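Long-range contacts in CD180 antigen (Mus musculus, PDB 3T6Q), which probably cooperates with MD-1 and TLR4 in the innate immune response of B cells to bacterial lipopolysaccharide, leading to NF-kappa-B activation: residues V217-L222 with A246-L251; E257-Q262 with H275-L280; N189-I194 with G210-L215; F199-F204 with L222-I227. One frame throughout, in Å; residues are numbered along the deposited sequence. Where two conformers were deposited one is given.

Contact 1 of 4, residues V217-L222 with A246-L251. With CU (copper (II) ion), chain J.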
loop_
_atom_site.group_PDB
_atom_site.type_symbol
_atom_site.label_atom_id
_atom_site.label_comp_id
_atom_site.label_asym_id
_atom_site.label_seq_id
_atom_site.Cartn_x
_atom_site.Cartn_y
_atom_site.Cartn_z
ATOM N N VAL A 217 -27.030 2.291 -3.229
ATOM C CA VAL A 217 -26.562 1.451 -2.129
ATOM C C VAL A 217 -26.357 2.244 -0.852
ATOM O O VAL A 217 -26.737 1.768 0.223
ATOM C CB VAL A 217 -25.256 0.675 -2.490
ATOM C CG1 VAL A 217 -24.436 0.300 -1.257
ATOM C CG2 VAL A 217 -25.586 -0.558 -3.299
ATOM N N ILE A 218 -25.770 3.442 -0.976
ATOM C CA ILE A 218 -25.492 4.287 0.177
ATOM C C ILE A 218 -26.803 4.760 0.841
ATOM O O ILE A 218 -26.968 4.650 2.063
ATOM C CB ILE A 218 -24.638 5.559 -0.205
ATOM C CG1 ILE A 218 -23.265 5.199 -0.788
ATOM C CG2 ILE A 218 -24.440 6.475 0.995
ATOM C CD1 ILE A 218 -22.369 4.304 0.055
ATOM N N PHE A 219 -27.693 5.365 0.056
ATOM C CA PHE A 219 -28.961 5.858 0.612
ATOM C C PHE A 219 -29.759 4.724 1.269
ATOM O O PHE A 219 -30.250 4.871 2.382
ATOM C CB PHE A 219 -29.807 6.577 -0.451
ATOM C CG PHE A 219 -29.233 7.926 -0.885
ATOM C CD1 PHE A 219 -29.153 8.981 0.001
ATOM C CD2 PHE A 219 -28.764 8.103 -2.189
ATOM C CE1 PHE A 219 -28.608 10.209 -0.390
ATOM C CE2 PHE A 219 -28.221 9.312 -2.591
ATOM C CZ PHE A 219 -28.164 10.368 -1.695
ATOM N N LYS A 220 -29.877 3.593 0.587
ATOM C CA LYS A 220 -30.553 2.455 1.192
ATOM C C LYS A 220 -29.879 1.969 2.501
ATOM O O LYS A 220 -30.548 1.745 3.522
ATOM C CB LYS A 220 -30.723 1.342 0.157
ATOM C CG LYS A 220 -31.304 0.039 0.701
ATOM C CD LYS A 220 -31.272 -1.017 -0.402
ATOM C CE LYS A 220 -32.017 -0.522 -1.640
ATOM N NZ LYS A 220 -32.236 -1.631 -2.622
ATOM N N GLY A 221 -28.552 1.866 2.485
ATOM C CA GLY A 221 -27.786 1.403 3.635
ATOM C C GLY A 221 -27.851 2.340 4.821
ATOM O O GLY A 221 -27.774 1.904 5.952
ATOM N N LEU A 222 -28.027 3.633 4.568
ATOM C CA LEU A 222 -28.093 4.634 5.649
ATOM C C LEU A 222 -29.471 4.816 6.291
ATOM O O LEU A 222 -29.675 5.719 7.130
ATOM C CB LEU A 222 -27.626 6.008 5.131
ATOM C CG LEU A 222 -26.169 6.119 4.637
ATOM C CD1 LEU A 222 -25.821 7.576 4.334
ATOM C CD2 LEU A 222 -25.154 5.551 5.607
ATOM N N ALA A 246 -34.965 7.767 -9.007
ATOM C CA ALA A 246 -34.788 6.436 -8.375
ATOM C C ALA A 246 -33.607 6.329 -7.402
ATOM O O ALA A 246 -33.694 5.624 -6.408
ATOM C CB ALA A 246 -34.675 5.325 -9.420
ATOM N N VAL A 247 -32.491 6.997 -7.720
ATOM C CA VAL A 247 -31.283 6.896 -6.931
ATOM C C VAL A 247 -31.507 7.290 -5.457
ATOM O O VAL A 247 -30.882 6.741 -4.555
ATOM C CB VAL A 247 -30.172 7.775 -7.595
ATOM C CG1 VAL A 247 -29.002 8.003 -6.661
ATOM C CG2 VAL A 247 -29.704 7.144 -8.921
ATOM N N PHE A 248 -32.396 8.247 -5.221
ATOM C CA PHE A 248 -32.505 8.922 -3.909
ATOM C C PHE A 248 -33.591 8.395 -2.965
ATOM O O PHE A 248 -33.826 8.979 -1.899
ATOM C CB PHE A 248 -32.720 10.419 -4.135
ATOM C CG PHE A 248 -31.631 11.044 -4.978
ATOM C CD1 PHE A 248 -30.314 11.134 -4.487
ATOM C CD2 PHE A 248 -31.905 11.504 -6.252
ATOM C CE1 PHE A 248 -29.295 11.704 -5.258
ATOM C CE2 PHE A 248 -30.881 12.060 -7.040
ATOM C CZ PHE A 248 -29.582 12.162 -6.535
ATOM N N GLU A 249 -34.246 7.310 -3.370
ATOM C CA GLU A 249 -35.390 6.733 -2.613
ATOM C C GLU A 249 -35.112 6.576 -1.112
ATOM O O GLU A 249 -35.964 6.924 -0.281
ATOM C CB GLU A 249 -35.790 5.391 -3.263
ATOM C CG GLU A 249 -36.492 5.580 -4.613
ATOM C CD GLU A 249 -37.878 6.214 -4.494
ATOM O OE1 GLU A 249 -38.883 5.441 -4.382
ATOM O OE2 GLU A 249 -38.014 7.476 -4.513
ATOM N N GLY A 250 -33.911 6.085 -0.763
ATOM C CA GLY A 250 -33.533 5.872 0.653
ATOM C C GLY A 250 -33.513 7.138 1.494
ATOM O O GLY A 250 -33.651 7.107 2.722
ATOM N N LEU A 251 -33.324 8.279 0.861
ATOM C CA LEU A 251 -33.278 9.531 1.648
ATOM C C LEU A 251 -34.584 9.846 2.403
ATOM O O LEU A 251 -34.564 10.603 3.372
ATOM C CB LEU A 251 -32.963 10.716 0.715
ATOM C CG LEU A 251 -32.433 12.033 1.251
ATOM C CD1 LEU A 251 -31.212 11.805 2.149
ATOM C CD2 LEU A 251 -32.020 12.861 0.021
HETATM CU CU CU J . -39.886 8.182 -4.443
HETATM O O HOH W 1 -32.776 4.561 3.549
#
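Phe219, on helix 215-221, lays its ring against the 3-10 segment 246-251, and so joins two successive turns of the leucine-rich-repeat solenoid on the side away from the strands. Here the helix and the 3-10 segment of consecutive turns lie side by side, with the Phe219 ring between them. With CG beside its own backbone N and anti to the carbonyl carbon (chi1 -70°), Phe219 sends its ring across to the neighbouring turn. Its CE2 comes 3.4 Å from Phe248 CD1, meeting the Phe248 ring at its edge and near its plane. The planes of the two rings are inclined at 69°. Phe219 CD2 is 3.5 Å from the carbonyl oxygen Val247 O, and Phe219 CE1 is 4.0 Å from the methyl Leu251 CD1. Beyond the segments, Leu232 and Ile259 pack on the Phe219 side chain, and Phe277 meets Phe248 edge-to-face. Glu249 turns outward from this apolar layer, and its OE2 binds the copper ion at 2.0 Å, a site shared with His275. The backbone of Phe219 takes part as well: a single water joins the two segments, donating to Phe219 O and to Gly250 O, each at 2.8 Å. At Lys220 the backbones come close, an approach that Gly250 permits by having no side chain, and Lys220 CA lies 4.6 Å from Gly250 CA.

Contact 2 of 4, residues E257-Q262 with H275-L280. With CU (copper (II) ion), chain J.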
loop_
_atom_site.group_PDB
_atom_site.type_symbol
_atom_site.label_atom_id
_atom_site.label_comp_id
_atom_site.label_asym_id
_atom_site.label_seq_id
_atom_site.Cartn_x
_atom_site.Cartn_y
_atom_site.Cartn_z
ATOM N N GLU A 257 -29.237 17.001 7.469
ATOM C CA GLU A 257 -29.332 18.459 7.424
ATOM C C GLU A 257 -28.794 19.021 6.100
ATOM O O GLU A 257 -29.415 19.893 5.508
ATOM C CB GLU A 257 -28.556 19.095 8.571
ATOM C CG GLU A 257 -29.136 20.413 9.043
ATOM C CD GLU A 257 -30.263 20.239 10.072
ATOM O OE1 GLU A 257 -30.321 21.069 11.020
ATOM O OE2 GLU A 257 -31.079 19.281 9.946
ATOM N N SER A 258 -27.654 18.499 5.639
ATOM C CA SER A 258 -26.931 19.105 4.521
ATOM C C SER A 258 -26.369 18.007 3.669
ATOM O O SER A 258 -25.786 17.050 4.200
ATOM C CB SER A 258 -25.814 20.027 5.046
ATOM O OG SER A 258 -24.999 20.512 3.990
ATOM N N ILE A 259 -26.529 18.137 2.352
ATOM C CA ILE A 259 -26.029 17.102 1.447
ATOM C C ILE A 259 -25.274 17.747 0.300
ATOM O O ILE A 259 -25.690 18.815 -0.227
ATOM C CB ILE A 259 -27.145 16.161 0.933
ATOM C CG1 ILE A 259 -26.589 15.042 0.053
ATOM C CG2 ILE A 259 -28.228 16.928 0.202
ATOM C CD1 ILE A 259 -27.619 13.908 -0.162
ATOM N N ASN A 260 -24.176 17.090 -0.108
ATOM C CA ASN A 260 -23.390 17.593 -1.245
ATOM C C ASN A 260 -23.423 16.504 -2.307
ATOM O O ASN A 260 -23.167 15.313 -2.008
ATOM C CB ASN A 260 -21.928 17.885 -0.776
ATOM C CG ASN A 260 -21.081 18.499 -1.902
ATOM O OD1 ASN A 260 -20.867 17.865 -2.927
ATOM N ND2 ASN A 260 -20.610 19.694 -1.701
ATOM N N LEU A 261 -23.758 16.876 -3.543
ATOM C CA LEU A 261 -23.792 15.957 -4.648
ATOM C C LEU A 261 -22.944 16.471 -5.829
ATOM O O LEU A 261 -23.283 16.249 -6.995
ATOM C CB LEU A 261 -25.277 15.771 -5.089
ATOM C CG LEU A 261 -26.075 14.905 -4.096
ATOM C CD1 LEU A 261 -27.588 15.050 -4.197
ATOM C CD2 LEU A 261 -25.645 13.423 -4.243
ATOM N N GLN A 262 -21.859 17.173 -5.533
ATOM C CA GLN A 262 -21.111 17.808 -6.625
ATOM C C GLN A 262 -20.642 16.822 -7.719
ATOM O O GLN A 262 -20.326 15.649 -7.426
ATOM C CB GLN A 262 -19.915 18.585 -6.041
ATOM C CG GLN A 262 -18.800 17.673 -5.469
ATOM C CD GLN A 262 -17.418 18.341 -5.557
ATOM O OE1 GLN A 262 -17.256 19.490 -5.204
ATOM N NE2 GLN A 262 -16.431 17.603 -6.030
ATOM N N HIS A 275 -37.883 14.845 -4.810
ATOM C CA HIS A 275 -39.062 14.632 -3.941
ATOM C C HIS A 275 -38.750 13.977 -2.597
ATOM O O HIS A 275 -39.522 14.183 -1.675
ATOM C CB HIS A 275 -40.184 13.868 -4.670
ATOM C CG HIS A 275 -39.889 12.398 -4.879
ATOM N ND1 HIS A 275 -39.270 11.918 -5.984
ATOM C CD2 HIS A 275 -40.136 11.294 -4.057
ATOM C CE1 HIS A 275 -39.148 10.576 -5.892
ATOM N NE2 HIS A 275 -39.677 10.196 -4.710
ATOM N N CYS A 276 -37.632 13.219 -2.464
ATOM C CA CYS A 276 -37.187 12.725 -1.143
ATOM C C CYS A 276 -36.357 13.675 -0.255
ATOM O O CYS A 276 -35.886 13.263 0.836
ATOM C CB CYS A 276 -36.484 11.349 -1.238
ATOM S SG CYS A 276 -37.690 10.004 -1.408
ATOM N N PHE A 277 -36.213 14.930 -0.669
ATOM C CA PHE A 277 -35.245 15.833 -0.030
ATOM C C PHE A 277 -35.956 16.787 0.908
ATOM O O PHE A 277 -35.353 17.756 1.386
ATOM C CB PHE A 277 -34.452 16.659 -1.093
ATOM C CG PHE A 277 -33.411 15.857 -1.854
ATOM C CD1 PHE A 277 -33.766 14.804 -2.687
ATOM C CD2 PHE A 277 -32.042 16.186 -1.737
ATOM C CE1 PHE A 277 -32.786 14.109 -3.413
ATOM C CE2 PHE A 277 -31.059 15.477 -2.417
ATOM C CZ PHE A 277 -31.422 14.436 -3.272
ATOM N N SER A 278 -37.222 16.522 1.241
ATOM C CA SER A 278 -37.971 17.527 1.978
ATOM C C SER A 278 -37.451 17.834 3.378
ATOM O O SER A 278 -37.686 18.928 3.879
ATOM C CB SER A 278 -39.508 17.298 1.959
ATOM O OG SER A 278 -39.788 16.053 2.531
ATOM N N GLY A 279 -36.717 16.929 4.020
ATOM C CA GLY A 279 -36.054 17.328 5.302
ATOM C C GLY A 279 -34.772 18.189 5.195
ATOM O O GLY A 279 -34.300 18.758 6.189
ATOM N N LEU A 280 -34.197 18.297 4.000
ATOM C CA LEU A 280 -32.884 18.981 3.866
ATOM C C LEU A 280 -32.924 20.475 4.136
ATOM O O LEU A 280 -33.850 21.184 3.727
ATOM C CB LEU A 280 -32.235 18.763 2.489
ATOM C CG LEU A 280 -31.395 17.499 2.215
ATOM C CD1 LEU A 280 -30.125 17.442 3.037
ATOM C CD2 LEU A 280 -32.207 16.217 2.406
HETATM CU CU CU J . -39.886 8.182 -4.443
#
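Phe277 O accepts a hydrogen bond from Leu280 N at 2.9 Å, closing a type I turn that sets both of these side chains against the strand 258-260. The side chains that meet across the interface are apolar. Leu280 reaches over with one branch: its CD1 lies 3.4 Å from Ile259 CG2, tighter than usual for two methyls, and also touches the backbone, 3.6 Å from the carbonyl oxygen Glu257 O. Ile259 has CG1 extended away from its backbone N (chi1 -177°), which leaves CG2 as the branch facing the turn. That same methyl approaches the Phe277 ring, 4.1 Å from CE2, and Leu261 CD1 arrives nearby at 3.9 Å from CE2. Both methyls meet the ring at its edge, near its plane. The ring is also engaged edge-to-face by Phe248 and Phe274, so the residues of this turn continue an aromatic row from the preceding one. At the far end of the strand, Asn260 OD1 accepts from Gln262 N in an Asx turn. At the start of segment 275-280, His275 NE2 binds copper at 2.0 Å together with Glu249, while Cys276 is disulfide-bonded to Cys252. Inward-pointing strand residues packed on the consensus phenylalanine and leucine later in the repeat fit the leucine-rich-repeat core, and the aromatic row is consistent with the phenylalanine spine of such solenoids.

Contact 3 of 4, residues N189-I194 with G210-L215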
loop_
_atom_site.group_PDB
_atom_site.type_symbol
_atom_site.label_atom_id
_atom_site.label_comp_id
_atom_site.label_asym_id
_atom_site.label_seq_id
_atom_site.Cartn_x
_atom_site.Cartn_y
_atom_site.Cartn_z
ATOM N N ASN A 189 -13.372 5.256 -0.902
ATOM C CA ASN A 189 -13.579 3.830 -0.680
ATOM C C ASN A 189 -14.826 3.414 -1.462
ATOM O O ASN A 189 -15.906 3.982 -1.283
ATOM C CB ASN A 189 -13.838 3.548 0.818
ATOM C CG ASN A 189 -12.570 3.698 1.668
ATOM O OD1 ASN A 189 -11.826 2.731 1.850
ATOM N ND2 ASN A 189 -12.289 4.902 2.120
ATOM N N ASP A 190 -14.709 2.384 -2.267
ATOM C CA ASP A 190 -15.839 2.005 -3.087
ATOM C C ASP A 190 -16.763 1.053 -2.314
ATOM O O ASP A 190 -16.565 -0.160 -2.295
ATOM C CB ASP A 190 -15.390 1.414 -4.421
ATOM C CG ASP A 190 -16.552 1.257 -5.401
ATOM O OD1 ASP A 190 -17.542 2.060 -5.337
ATOM O OD2 ASP A 190 -16.462 0.329 -6.216
ATOM N N ILE A 191 -17.775 1.635 -1.673
ATOM C CA ILE A 191 -18.705 0.863 -0.869
ATOM C C ILE A 191 -19.695 0.178 -1.797
ATOM O O ILE A 191 -20.423 0.833 -2.513
ATOM C CB ILE A 191 -19.470 1.725 0.166
ATOM C CG1 ILE A 191 -18.503 2.599 0.960
ATOM C CG2 ILE A 191 -20.307 0.846 1.099
ATOM C CD1 ILE A 191 -17.673 1.870 1.994
ATOM N N ALA A 192 -19.662 -1.153 -1.806
ATOM C CA ALA A 192 -20.581 -1.954 -2.615
ATOM C C ALA A 192 -21.755 -2.527 -1.830
ATOM O O ALA A 192 -22.736 -2.907 -2.433
ATOM C CB ALA A 192 -19.842 -3.058 -3.372
ATOM N N GLY A 193 -21.697 -2.536 -0.499
ATOM C CA GLY A 193 -22.854 -3.013 0.282
ATOM C C GLY A 193 -22.805 -2.503 1.696
ATOM O O GLY A 193 -21.737 -2.238 2.232
ATOM N N ILE A 194 -23.975 -2.371 2.308
ATOM C CA ILE A 194 -24.119 -2.007 3.713
ATOM C C ILE A 194 -25.161 -2.992 4.292
ATOM O O ILE A 194 -26.223 -3.223 3.696
ATOM C CB ILE A 194 -24.612 -0.542 3.873
ATOM C CG1 ILE A 194 -23.541 0.439 3.312
ATOM C CG2 ILE A 194 -24.878 -0.218 5.354
ATOM C CD1 ILE A 194 -23.962 1.898 3.348
ATOM N N GLY A 210 -17.271 10.313 -0.573
ATOM C CA GLY A 210 -16.795 10.922 -1.814
ATOM C C GLY A 210 -16.327 9.949 -2.891
ATOM O O GLY A 210 -15.555 9.000 -2.620
ATOM N N GLY A 211 -16.801 10.171 -4.121
ATOM C CA GLY A 211 -16.394 9.338 -5.241
ATOM C C GLY A 211 -17.107 8.012 -5.381
ATOM O O GLY A 211 -16.792 7.248 -6.312
ATOM N N THR A 212 -18.033 7.682 -4.472
ATOM C CA THR A 212 -18.594 6.293 -4.475
ATOM C C THR A 212 -19.390 6.089 -5.806
ATOM O O THR A 212 -20.000 7.028 -6.373
ATOM C CB THR A 212 -19.409 5.884 -3.172
ATOM O OG1 THR A 212 -19.220 4.459 -2.815
ATOM C CG2 THR A 212 -20.879 6.145 -3.393
ATOM N N GLN A 213 -19.348 4.868 -6.294
ATOM C CA GLN A 213 -19.885 4.522 -7.604
ATOM C C GLN A 213 -21.337 4.038 -7.514
ATOM O O GLN A 213 -21.973 3.792 -8.553
ATOM C CB GLN A 213 -18.979 3.468 -8.295
ATOM C CG GLN A 213 -17.533 3.940 -8.532
ATOM C CD GLN A 213 -17.431 5.149 -9.471
ATOM O OE1 GLN A 213 -17.697 5.036 -10.678
ATOM N NE2 GLN A 213 -17.036 6.315 -8.923
ATOM N N ASN A 214 -21.873 3.921 -6.291
ATOM C CA ASN A 214 -23.235 3.391 -6.135
ATOM C C ASN A 214 -24.075 4.123 -5.090
ATOM O O ASN A 214 -24.239 3.650 -3.962
ATOM C CB ASN A 214 -23.249 1.858 -5.937
ATOM C CG ASN A 214 -24.597 1.221 -6.327
ATOM O OD1 ASN A 214 -25.674 1.843 -6.206
ATOM N ND2 ASN A 214 -24.545 -0.035 -6.788
ATOM N N LEU A 215 -24.602 5.289 -5.502
ATOM C CA LEU A 215 -25.368 6.136 -4.623
ATOM C C LEU A 215 -26.598 5.390 -4.045
ATOM O O LEU A 215 -26.921 5.555 -2.887
ATOM C CB LEU A 215 -25.823 7.395 -5.366
ATOM C CG LEU A 215 -24.792 8.513 -5.580
ATOM C CD1 LEU A 215 -25.409 9.667 -6.379
ATOM C CD2 LEU A 215 -24.288 9.013 -4.227
#
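Thr212 OG1 faces Ile191 N between neighbouring turns of the leucine-rich-repeat solenoid, in the loops after strands 182-185 and 203-208. Thr212 falls where the repeat consensus usually has asparagine, the position Asn189 holds one turn earlier.

Van der Waals contact is modest. Asp190 OD1 touches Gln213 CB at 3.6 Å, the two side chains crossing at about a right angle. Ile191 and Thr212 both pack on Ile218 of helix 215-221, and His166 of the second subunit lies on Asp190.

The hydrogen bonds across the contact are two, and both are weak. Ile191 N donates to Thr212 OG1 at 3.4 Å with an angle of 145°, echoing the bond in which Asn189 OD1 receives Ile165 N from the turn before. The threonine hydroxyl probably stands in, through this weak bond, for an amide of the asparagine ladder, whereas the Asn189 amide also donates, through ND2, to Phe160 O. Gln213 N points to Asp190 OD1 at 3.5 Å, the carboxylate having been carried over by a CG set opposite the backbone N (chi1 -169°).

A further hydrogen bond stays within the segment 210-215: Gln213 folds back through a bend at chi2, and its NE2 donates to Gly211 O at 2.8 Å, with that oxygen close to the amide plane.

Contact 4 of 4, residues F199-F204 with L222-I227. With NAG (2-acetamido-2-deoxy-beta-D-glucopyranose), chain S.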
loop_
_atom_site.group_PDB
_atom_site.type_symbol
_atom_site.label_atom_id
_atom_site.label_comp_id
_atom_site.label_asym_id
_atom_site.label_seq_id
_atom_site.Cartn_x
_atom_site.Cartn_y
_atom_site.Cartn_z
ATOM N N PHE A 199 -27.176 0.852 10.228
ATOM C CA PHE A 199 -27.296 2.247 10.625
ATOM C C PHE A 199 -28.501 2.613 11.503
ATOM O O PHE A 199 -28.757 3.796 11.744
ATOM C CB PHE A 199 -27.250 3.137 9.380
ATOM C CG PHE A 199 -25.850 3.363 8.890
ATOM C CD1 PHE A 199 -25.171 4.533 9.224
ATOM C CD2 PHE A 199 -25.190 2.369 8.174
ATOM C CE1 PHE A 199 -23.875 4.729 8.798
ATOM C CE2 PHE A 199 -23.886 2.569 7.737
ATOM C CZ PHE A 199 -23.239 3.751 8.048
ATOM N N ASP A 200 -29.194 1.596 12.014
ATOM C CA ASP A 200 -30.339 1.812 12.905
ATOM C C ASP A 200 -29.942 2.723 14.030
ATOM O O ASP A 200 -28.936 2.483 14.708
ATOM C CB ASP A 200 -30.861 0.493 13.484
ATOM C CG ASP A 200 -31.648 -0.319 12.468
ATOM O OD1 ASP A 200 -31.817 0.104 11.289
ATOM O OD2 ASP A 200 -32.089 -1.414 12.848
ATOM N N SER A 201 -30.709 3.794 14.219
ATOM C CA SER A 201 -30.459 4.757 15.286
ATOM C C SER A 201 -29.093 5.472 15.288
ATOM O O SER A 201 -28.741 6.125 16.285
ATOM C CB SER A 201 -30.669 4.096 16.660
ATOM O OG SER A 201 -32.016 3.757 16.799
ATOM N N ALA A 202 -28.337 5.363 14.200
ATOM C CA ALA A 202 -26.997 5.981 14.127
ATOM C C ALA A 202 -27.102 7.494 14.047
ATOM O O ALA A 202 -28.011 8.008 13.385
ATOM C CB ALA A 202 -26.225 5.439 12.919
ATOM N N VAL A 203 -26.198 8.195 14.744
ATOM C CA VAL A 203 -26.187 9.660 14.747
ATOM C C VAL A 203 -24.746 10.149 14.458
ATOM O O VAL A 203 -23.832 9.951 15.272
ATOM C CB VAL A 203 -26.702 10.247 16.087
ATOM C CG1 VAL A 203 -26.586 11.767 16.092
ATOM C CG2 VAL A 203 -28.142 9.820 16.346
ATOM N N PHE A 204 -24.548 10.769 13.294
ATOM C CA PHE A 204 -23.220 11.273 12.853
ATOM C C PHE A 204 -23.218 12.760 12.688
ATOM O O PHE A 204 -24.249 13.353 12.343
ATOM C CB PHE A 204 -22.831 10.661 11.513
ATOM C CG PHE A 204 -22.390 9.248 11.631
ATOM C CD1 PHE A 204 -21.040 8.947 11.874
ATOM C CD2 PHE A 204 -23.320 8.216 11.569
ATOM C CE1 PHE A 204 -20.646 7.622 12.029
ATOM C CE2 PHE A 204 -22.929 6.893 11.721
ATOM C CZ PHE A 204 -21.586 6.597 11.952
ATOM N N LEU A 222 -28.027 3.633 4.568
ATOM C CA LEU A 222 -28.093 4.634 5.649
ATOM C C LEU A 222 -29.471 4.816 6.291
ATOM O O LEU A 222 -29.675 5.719 7.130
ATOM C CB LEU A 222 -27.626 6.008 5.131
ATOM C CG LEU A 222 -26.169 6.119 4.637
ATOM C CD1 LEU A 222 -25.821 7.576 4.334
ATOM C CD2 LEU A 222 -25.154 5.551 5.607
ATOM N N LYS A 223 -30.419 3.995 5.893
ATOM C CA LYS A 223 -31.740 3.978 6.531
ATOM C C LYS A 223 -31.716 4.174 8.057
ATOM O O LYS A 223 -30.926 3.546 8.769
ATOM C CB LYS A 223 -32.464 2.673 6.181
ATOM C CG LYS A 223 -33.881 2.645 6.785
ATOM C CD LYS A 223 -34.611 1.390 6.350
ATOM C CE LYS A 223 -36.028 1.316 6.955
ATOM N NZ LYS A 223 -36.598 -0.039 6.735
ATOM N N ASN A 224 -32.549 5.098 8.529
ATOM C CA ASN A 224 -32.726 5.373 9.947
ATOM C C ASN A 224 -31.643 6.227 10.621
ATOM O O ASN A 224 -31.723 6.495 11.816
ATOM C CB ASN A 224 -32.964 4.052 10.721
ATOM C CG ASN A 224 -33.768 4.269 11.984
ATOM O OD1 ASN A 224 -33.345 3.942 13.105
ATOM N ND2 ASN A 224 -34.933 4.851 11.804
ATOM N N SER A 225 -30.603 6.642 9.862
ATOM C CA SER A 225 -29.520 7.441 10.437
ATOM C C SER A 225 -29.916 8.918 10.553
ATOM O O SER A 225 -30.856 9.364 9.897
ATOM C CB SER A 225 -28.216 7.296 9.596
ATOM O OG SER A 225 -28.423 7.824 8.297
ATOM N N THR A 226 -29.224 9.646 11.420
ATOM C CA THR A 226 -29.336 11.099 11.525
ATOM C C THR A 226 -27.944 11.683 11.296
ATOM O O THR A 226 -26.998 11.342 12.033
ATOM C CB THR A 226 -29.839 11.483 12.928
ATOM O OG1 THR A 226 -31.114 10.869 13.101
ATOM C CG2 THR A 226 -29.998 13.015 13.090
ATOM N N ILE A 227 -27.806 12.527 10.268
ATOM C CA ILE A 227 -26.478 12.971 9.787
ATOM C C ILE A 227 -26.563 14.492 9.620
ATOM O O ILE A 227 -27.535 15.004 9.031
ATOM C CB ILE A 227 -26.117 12.336 8.425
ATOM C CG1 ILE A 227 -26.149 10.790 8.513
ATOM C CG2 ILE A 227 -24.718 12.816 7.978
ATOM C CD1 ILE A 227 -26.388 10.071 7.198
HETATM C C1 NAG S . -35.809 5.116 12.898
HETATM C C2 NAG S . -36.476 6.465 12.664
HETATM C C3 NAG S . -37.619 6.677 13.672
HETATM C C4 NAG S . -38.501 5.421 13.726
HETATM C C5 NAG S . -37.613 4.220 14.076
HETATM C C6 NAG S . -38.364 2.914 14.372
HETATM C C7 NAG S . -35.043 8.124 11.608
HETATM C C8 NAG S . -34.037 9.232 11.785
HETATM N N2 NAG S . -35.526 7.565 12.713
HETATM O O3 NAG S . -38.350 7.838 13.336
HETATM O O4 NAG S . -39.524 5.611 14.666
HETATM O O5 NAG S . -36.746 4.049 12.959
HETATM O O6 NAG S . -38.977 2.537 13.175
HETATM O O7 NAG S . -35.361 7.749 10.487
HETATM O O HOH W 2 -30.332 0.860 9.039
HETATM O O HOH W 3 -30.858 8.023 13.776
#
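The starts of strands 203-208 and 226-231 run parallel and in register, Val203 beside Thr226 and Phe204 beside Ile227, held by Thr226 N to Ala202 O and by Phe204 N to Thr226 O, both 2.8 Å. A type II turn leads into each strand, from Phe199 to Ala202 and from Leu222 to Ser225, so the segments repeat one another's path. Val203 and Thr226 lie side by side on one face of the sheet; Phe204 and Ile227 occupy the other.

In the interior, Leu222 CD2 sits over the centre of the Phe199 ring, 3.5 Å from the centroid and 13° off the normal, a clear CH-pi contact. Ser225 steadies the turn beneath: its OG donates to Leu222 O at 2.7 Å, and its backbone N donates to the same oxygen. OG gets there by standing between its own backbone N and carbonyl carbon (chi1 64°).

At the outer end the two ends of the Asn224 amide have different partners. Its OD1 accepts from Ser201 N at 2.9 Å, the donor tilted somewhat from the carbonyl plane, while ND2 carries the N-linked sugar through its C1. The bond to the neighbouring turn should help fix the rotation of the amide, and with it the root of the glycan. A water at the edge donates to Ala202 O and Asn224 O and accepts from Thr226 OG1, the hydroxyl of the Asn-Ser-Thr glycosylation sequon. With Leu222 on Phe199 as the interior packing of this protein, the parallel, in-register strands of successive turns are those of a leucine-rich-repeat solenoid.

How the contacts relate
Contacts 1, 3 and 4 join successive turns of the same solenoid; contact 2 closes largely within one turn. Contact 4, partly buried, ties neighbouring strands by regular backbone bonds and reaches the surface at its glycan; contact 3, in the loops after strands 182-185 and 203-208, is buried but uses weak polar bonds. Contacts 1 and 2 are also buried and mostly apolar, sharing an aromatic row through Phe248 and Phe277, yet both extend outward to the same copper ion. Helix 215-221 follows the loop of contact 3, forms one side of contact 1, and leads into Leu222, common to contacts 1 and 4. Strands 226-231 and 255-260, adjacent in the sheet, connect contact 4 with contact 2.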